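Local atomic coordinates of GDP-L-fucose synthase (Campylobacter jejuni subsp. jejuni serotype O:2, PDB entry 7M13), a protein that makes GDP-D-glycero-L-gluco-heptose for the capsular polysaccharide, acting as an NADPH-dependent oxidoreductase of the epimerase/dehydratase family. Residues B[64-69]-B[106-111]; B[187-192]-B[292-297]. All coordinates share one frame; numbering follows the deposited sequence.

Interaction 1 of 2, residues B[64-69]-B[106-111]; sequences VFLTAV and LVFFGS. With NAP (NADP nicotinamide-adenine-dinucleotide phosphate), chain E.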
# COMPACT_ATOMS: atom_id res chain seq x y z
N VAL B 64 -10.03 -5.40 -19.27
CA VAL B 64 -9.52 -4.08 -18.87
C VAL B 64 -7.99 -4.05 -18.97
O VAL B 64 -7.31 -4.96 -18.42
CB VAL B 64 -9.96 -3.76 -17.43
CG1 VAL B 64 -9.34 -2.45 -16.96
CG2 VAL B 64 -11.49 -3.71 -17.31
N PHE B 65 -7.45 -3.05 -19.65
CA PHE B 65 -6.02 -2.67 -19.59
C PHE B 65 -5.91 -1.39 -18.80
O PHE B 65 -6.44 -0.34 -19.25
CB PHE B 65 -5.41 -2.54 -20.98
CG PHE B 65 -5.40 -3.80 -21.79
CD1 PHE B 65 -4.31 -4.65 -21.76
CD2 PHE B 65 -6.41 -4.09 -22.70
CE1 PHE B 65 -4.26 -5.81 -22.50
CE2 PHE B 65 -6.35 -5.25 -23.45
CZ PHE B 65 -5.26 -6.09 -23.38
N LEU B 66 -5.30 -1.47 -17.62
CA LEU B 66 -5.25 -0.31 -16.71
C LEU B 66 -3.93 0.41 -16.94
O LEU B 66 -2.91 0.00 -16.31
CB LEU B 66 -5.42 -0.79 -15.28
CG LEU B 66 -5.35 0.29 -14.23
CD1 LEU B 66 -6.18 1.51 -14.62
CD2 LEU B 66 -5.75 -0.31 -12.89
N THR B 67 -3.90 1.43 -17.78
CA THR B 67 -2.63 2.16 -18.06
C THR B 67 -2.60 3.53 -17.40
O THR B 67 -1.51 4.11 -17.36
CB THR B 67 -2.32 2.30 -19.56
OG1 THR B 67 -2.98 3.46 -20.10
CG2 THR B 67 -2.68 1.07 -20.35
N ALA B 68 -3.72 4.03 -16.89
CA ALA B 68 -3.79 5.40 -16.37
C ALA B 68 -2.92 5.55 -15.11
O ALA B 68 -2.94 4.66 -14.26
CB ALA B 68 -5.21 5.73 -16.06
N VAL B 69 -2.21 6.64 -15.02
CA VAL B 69 -1.24 6.88 -13.93
C VAL B 69 -1.00 8.38 -13.79
O VAL B 69 -1.11 9.10 -14.79
CB VAL B 69 0.06 6.10 -14.15
CG1 VAL B 69 0.91 6.71 -15.27
CG2 VAL B 69 0.85 5.99 -12.88
N LEU B 106 -8.05 -8.58 -16.32
CA LEU B 106 -7.49 -7.23 -16.23
C LEU B 106 -5.98 -7.35 -16.24
O LEU B 106 -5.46 -8.28 -15.62
CB LEU B 106 -7.99 -6.60 -14.92
CG LEU B 106 -7.49 -5.19 -14.58
CD1 LEU B 106 -8.57 -4.43 -13.81
CD2 LEU B 106 -6.20 -5.23 -13.78
N VAL B 107 -5.33 -6.42 -16.92
CA VAL B 107 -3.86 -6.26 -16.87
C VAL B 107 -3.54 -4.89 -16.31
O VAL B 107 -4.11 -3.89 -16.77
CB VAL B 107 -3.22 -6.46 -18.24
CG1 VAL B 107 -1.76 -6.02 -18.23
CG2 VAL B 107 -3.37 -7.89 -18.69
N PHE B 108 -2.73 -4.85 -15.27
CA PHE B 108 -2.25 -3.64 -14.61
C PHE B 108 -0.76 -3.53 -14.87
O PHE B 108 -0.06 -4.54 -14.91
CB PHE B 108 -2.52 -3.72 -13.10
CG PHE B 108 -1.88 -2.64 -12.26
CD1 PHE B 108 -2.18 -1.31 -12.49
CD2 PHE B 108 -1.07 -2.97 -11.20
CE1 PHE B 108 -1.61 -0.31 -11.72
CE2 PHE B 108 -0.49 -1.98 -10.44
CZ PHE B 108 -0.75 -0.66 -10.72
N PHE B 109 -0.22 -2.33 -14.93
CA PHE B 109 1.23 -2.11 -15.16
C PHE B 109 1.88 -1.56 -13.90
O PHE B 109 1.43 -0.51 -13.33
CB PHE B 109 1.46 -1.19 -16.34
CG PHE B 109 0.93 -1.78 -17.62
CD1 PHE B 109 1.69 -2.70 -18.34
CD2 PHE B 109 -0.38 -1.55 -18.01
CE1 PHE B 109 1.18 -3.27 -19.49
CE2 PHE B 109 -0.88 -2.14 -19.16
CZ PHE B 109 -0.11 -3.01 -19.88
N GLY B 110 2.92 -2.24 -13.42
CA GLY B 110 3.76 -1.76 -12.34
C GLY B 110 5.03 -1.12 -12.86
O GLY B 110 5.30 -1.17 -14.08
N SER B 111 5.80 -0.56 -11.95
CA SER B 111 7.07 0.14 -12.21
C SER B 111 8.16 -0.53 -11.41
O SER B 111 7.89 -0.96 -10.27
CB SER B 111 6.94 1.62 -11.85
OG SER B 111 8.21 2.21 -11.70
PA NAP E . 1.22 8.09 -19.55
O1A NAP E . 1.79 8.96 -18.47
O2A NAP E . 1.76 8.28 -20.94
O5B NAP E . -0.34 8.24 -19.66
C5B NAP E . -1.16 8.17 -18.50
C4B NAP E . -2.56 8.44 -18.96
O4B NAP E . -3.42 8.27 -17.80
C3B NAP E . -2.81 9.87 -19.49
O3B NAP E . -3.40 9.79 -20.78
C2B NAP E . -3.70 10.50 -18.43
O2B NAP E . -4.69 11.39 -18.96
C1B NAP E . -4.41 9.28 -17.85
N9A NAP E . -4.90 9.54 -16.51
C8A NAP E . -4.18 9.88 -15.41
N7A NAP E . -4.92 10.17 -14.36
C5A NAP E . -6.21 10.02 -14.81
C6A NAP E . -7.45 10.21 -14.18
N6A NAP E . -7.60 10.63 -12.92
N1A NAP E . -8.56 9.98 -14.93
C2A NAP E . -8.41 9.59 -16.20
N3A NAP E . -7.29 9.40 -16.90
C4A NAP E . -6.22 9.64 -16.14
O3 NAP E . 1.41 6.56 -19.12
PN NAP E . 2.45 5.50 -19.68
O1N NAP E . 3.79 6.12 -19.68
O2N NAP E . 1.88 4.98 -20.94
O5D NAP E . 2.37 4.38 -18.53
C5D NAP E . 1.47 3.30 -18.64
C4D NAP E . 1.68 2.42 -17.44
O4D NAP E . 3.02 1.87 -17.46
C3D NAP E . 1.51 3.12 -16.09
O3D NAP E . 0.93 2.22 -15.13
C2D NAP E . 2.93 3.45 -15.75
O2D NAP E . 3.14 3.71 -14.36
C1D NAP E . 3.66 2.22 -16.23
N1N NAP E . 5.10 2.50 -16.44
C2N NAP E . 5.53 3.42 -17.36
C3N NAP E . 6.84 3.72 -17.47
C7N NAP E . 7.36 4.72 -18.44
O7N NAP E . 8.60 4.82 -18.60
N7N NAP E . 6.48 5.47 -19.10
C4N NAP E . 7.82 3.02 -16.66
C5N NAP E . 7.30 2.03 -15.74
C6N NAP E . 6.02 1.86 -15.61
P2B NAP E . -4.29 12.89 -19.38
O1X NAP E . -3.57 12.72 -20.69
O2X NAP E . -3.50 13.51 -18.31
O3X NAP E . -5.65 13.60 -19.53
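Leu66 is gripped at its backbone by Val107: Leu66 N donates to Val107 O over 2.8 Å, almost straight at 178°. Two residues back, Val107 N returns the bond to Val64 O at 2.9 Å, the ladder of neighbouring parallel strands. This end is tight. On one face of the sheet Val64 CG1 lies alongside Leu106 CD1, and Leu66 CD2 meets Phe108 CD1 at 3.7 Å, with helix 80-100 against this face. On the other face Phe65 and Val107 run side by side against helix 247-260.

Past Leu66 the chains part, the CA atoms of Thr67 and Phe109 already 6.4 Å apart. Phe109 keeps contact with the departing chain: with CG anti to its carbonyl carbon (chi1 -62°), the ring reaches back, and CD2 at its edge meets Leu66 O in the ring plane at 3.4 Å. Thr67 OG1 bonds to Ala14 O on the neighbouring strand 11-14. Into this looser end comes the NADP cofactor. Val69 N makes a weak bond to O4B of the adenosine ribose, 3.4 Å, while the nicotinamide ribose O3D donates weakly to Phe109 O, 3.3 Å. Ser111, predicted to matter for catalysis, brings CB within 3.9 Å of nicotinamide C6N. These segments thus give the riboses two weak bonds plus van der Waals contact; Ala20, Arg41, Leu46, Lys144, Leu170 and Arg183 supply further hydrogen bonds.

Interaction 2 of 2, residues B[187-192]-B[292-297]; sequences ALLRKF and LMVKNI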
# COMPACT_ATOMS: atom_id res chain seq x y z
N ALA B 187 13.04 11.92 -24.92
CA ALA B 187 13.69 13.24 -24.69
C ALA B 187 15.09 13.23 -25.31
O ALA B 187 15.46 14.25 -25.92
CB ALA B 187 13.79 13.56 -23.23
N LEU B 188 15.83 12.14 -25.15
CA LEU B 188 17.17 11.99 -25.77
C LEU B 188 17.03 12.14 -27.29
O LEU B 188 17.81 12.91 -27.89
CB LEU B 188 17.75 10.62 -25.38
CG LEU B 188 19.24 10.43 -25.69
CD1 LEU B 188 20.08 11.54 -25.09
CD2 LEU B 188 19.69 9.08 -25.16
N LEU B 189 16.07 11.44 -27.91
CA LEU B 189 15.84 11.53 -29.38
C LEU B 189 15.61 13.01 -29.71
O LEU B 189 16.24 13.50 -30.68
CB LEU B 189 14.64 10.67 -29.79
CG LEU B 189 14.34 10.67 -31.28
CD1 LEU B 189 15.54 10.17 -32.08
CD2 LEU B 189 13.11 9.83 -31.58
N ARG B 190 14.79 13.71 -28.91
CA ARG B 190 14.44 15.12 -29.20
C ARG B 190 15.66 16.01 -29.02
O ARG B 190 15.81 16.95 -29.82
CB ARG B 190 13.28 15.64 -28.34
CG ARG B 190 12.71 16.95 -28.87
CD ARG B 190 11.38 17.31 -28.26
NE ARG B 190 10.94 18.65 -28.64
CZ ARG B 190 9.88 19.27 -28.14
NH1 ARG B 190 9.57 20.49 -28.55
NH2 ARG B 190 9.14 18.68 -27.22
N LYS B 191 16.50 15.74 -28.02
CA LYS B 191 17.72 16.54 -27.75
C LYS B 191 18.65 16.49 -28.96
O LYS B 191 19.16 17.56 -29.38
CB LYS B 191 18.46 16.02 -26.51
CG LYS B 191 17.90 16.47 -25.17
CD LYS B 191 18.82 16.18 -23.98
CE LYS B 191 20.22 16.74 -24.15
NZ LYS B 191 20.98 16.76 -22.88
N PHE B 192 18.88 15.31 -29.53
CA PHE B 192 19.79 15.17 -30.70
C PHE B 192 19.14 15.79 -31.94
O PHE B 192 19.87 16.34 -32.75
CB PHE B 192 20.19 13.71 -30.92
CG PHE B 192 21.38 13.33 -30.09
CD1 PHE B 192 22.67 13.60 -30.53
CD2 PHE B 192 21.22 12.74 -28.84
CE1 PHE B 192 23.77 13.27 -29.75
CE2 PHE B 192 22.32 12.39 -28.08
CZ PHE B 192 23.59 12.68 -28.52
N LEU B 292 24.88 7.38 -28.29
CA LEU B 292 25.54 7.16 -29.60
C LEU B 292 24.53 6.58 -30.58
O LEU B 292 24.54 6.96 -31.75
CB LEU B 292 26.75 6.24 -29.45
CG LEU B 292 27.92 6.81 -28.66
CD1 LEU B 292 29.01 5.75 -28.48
CD2 LEU B 292 28.47 8.06 -29.34
N MET B 293 23.68 5.65 -30.14
CA MET B 293 22.65 5.08 -31.02
C MET B 293 21.80 6.23 -31.53
O MET B 293 21.47 6.26 -32.72
CB MET B 293 21.70 4.13 -30.28
CG MET B 293 22.19 2.74 -30.14
SD MET B 293 20.85 1.78 -29.33
CE MET B 293 21.80 0.32 -28.92
N VAL B 294 21.37 7.10 -30.62
CA VAL B 294 20.42 8.18 -31.00
C VAL B 294 21.14 9.11 -31.98
O VAL B 294 20.52 9.44 -33.01
CB VAL B 294 19.90 8.93 -29.77
CG1 VAL B 294 19.14 10.17 -30.20
CG2 VAL B 294 19.03 8.02 -28.91
N LYS B 295 22.38 9.47 -31.67
CA LYS B 295 23.23 10.38 -32.50
C LYS B 295 23.29 9.86 -33.94
O LYS B 295 23.09 10.66 -34.89
CB LYS B 295 24.64 10.51 -31.90
CG LYS B 295 25.55 11.45 -32.68
CD LYS B 295 27.01 11.43 -32.28
CE LYS B 295 27.88 12.11 -33.31
NZ LYS B 295 29.30 12.20 -32.87
N ASN B 296 23.53 8.56 -34.09
CA ASN B 296 23.74 7.92 -35.42
C ASN B 296 22.42 7.87 -36.17
O ASN B 296 22.43 8.07 -37.41
CB ASN B 296 24.46 6.57 -35.24
CG ASN B 296 25.86 6.77 -34.69
OD1 ASN B 296 26.42 5.88 -34.05
ND2 ASN B 296 26.43 7.94 -34.92
N ILE B 297 21.30 7.63 -35.47
CA ILE B 297 19.95 7.56 -36.11
C ILE B 297 19.51 8.96 -36.53
O ILE B 297 18.95 9.09 -37.64
CB ILE B 297 18.94 6.87 -35.17
CG1 ILE B 297 19.33 5.41 -34.97
CG2 ILE B 297 17.51 7.01 -35.70
CD1 ILE B 297 18.56 4.68 -33.89
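Phe192 lays one face of its ring against the backbone of Lys295, whose N sits 4.2 Å above the ring plane, over its centre. The same Lys295 adds the start of its aliphatic chain, with CB 3.6 Å from Phe192 CE1, before its extended chain leads NZ away to Gly302 O. Towards Phe192 CD2, on the same side of the ring plane as Lys295 N, Val294 CG1 approaches obliquely at 3.6 Å, and within its own helix Leu188 CD1 reaches the ring edge, in plane.

Val294 points at the helix of 187-192 and packs against Leu188, Leu189 and Phe192. Its two methyls divide the work: CG1, anti to the backbone N (chi1 170°), presses on Phe192 and on Leu189 CA at 3.7 Å, whereas CG2 turns to Leu188 CD2 at 4.0 Å. Contact here is apolar and needs no polar partners. Lys191, predicted to bind substrate, leads away from this interface, NZ bonding to Phe225 O and Glu233 O.

The short axes pass 9.3 Å apart and cross at -47°, near the -50° of common ridges-into-grooves packing. Strand 231-235 lies against Leu188 and Phe192, and helix 335-347 against Leu189, as expected of the substrate-binding lobe of an extended short-chain dehydrogenase.

Interaction 1 and interaction 2 lie in series along the chain, their centres 29 Å apart and their nearest atoms about 16 Å apart, without touching. Interaction 1 belongs to the Rossmann sheet and carries the cofactor directly; interaction 2 joins two helices further out, and its Leu188 side chain is about 13 Å from the bound NADP. Interaction 2 approaches the site through Leu188, whose side chain is about 9 Å from that of Arg183, which binds NADP, and about 7 Å from that of Arg242, a predicted substrate residue. One contact thus supplies part of the cofactor pocket, while the other packs the lobe that probably receives the sugar nucleotide.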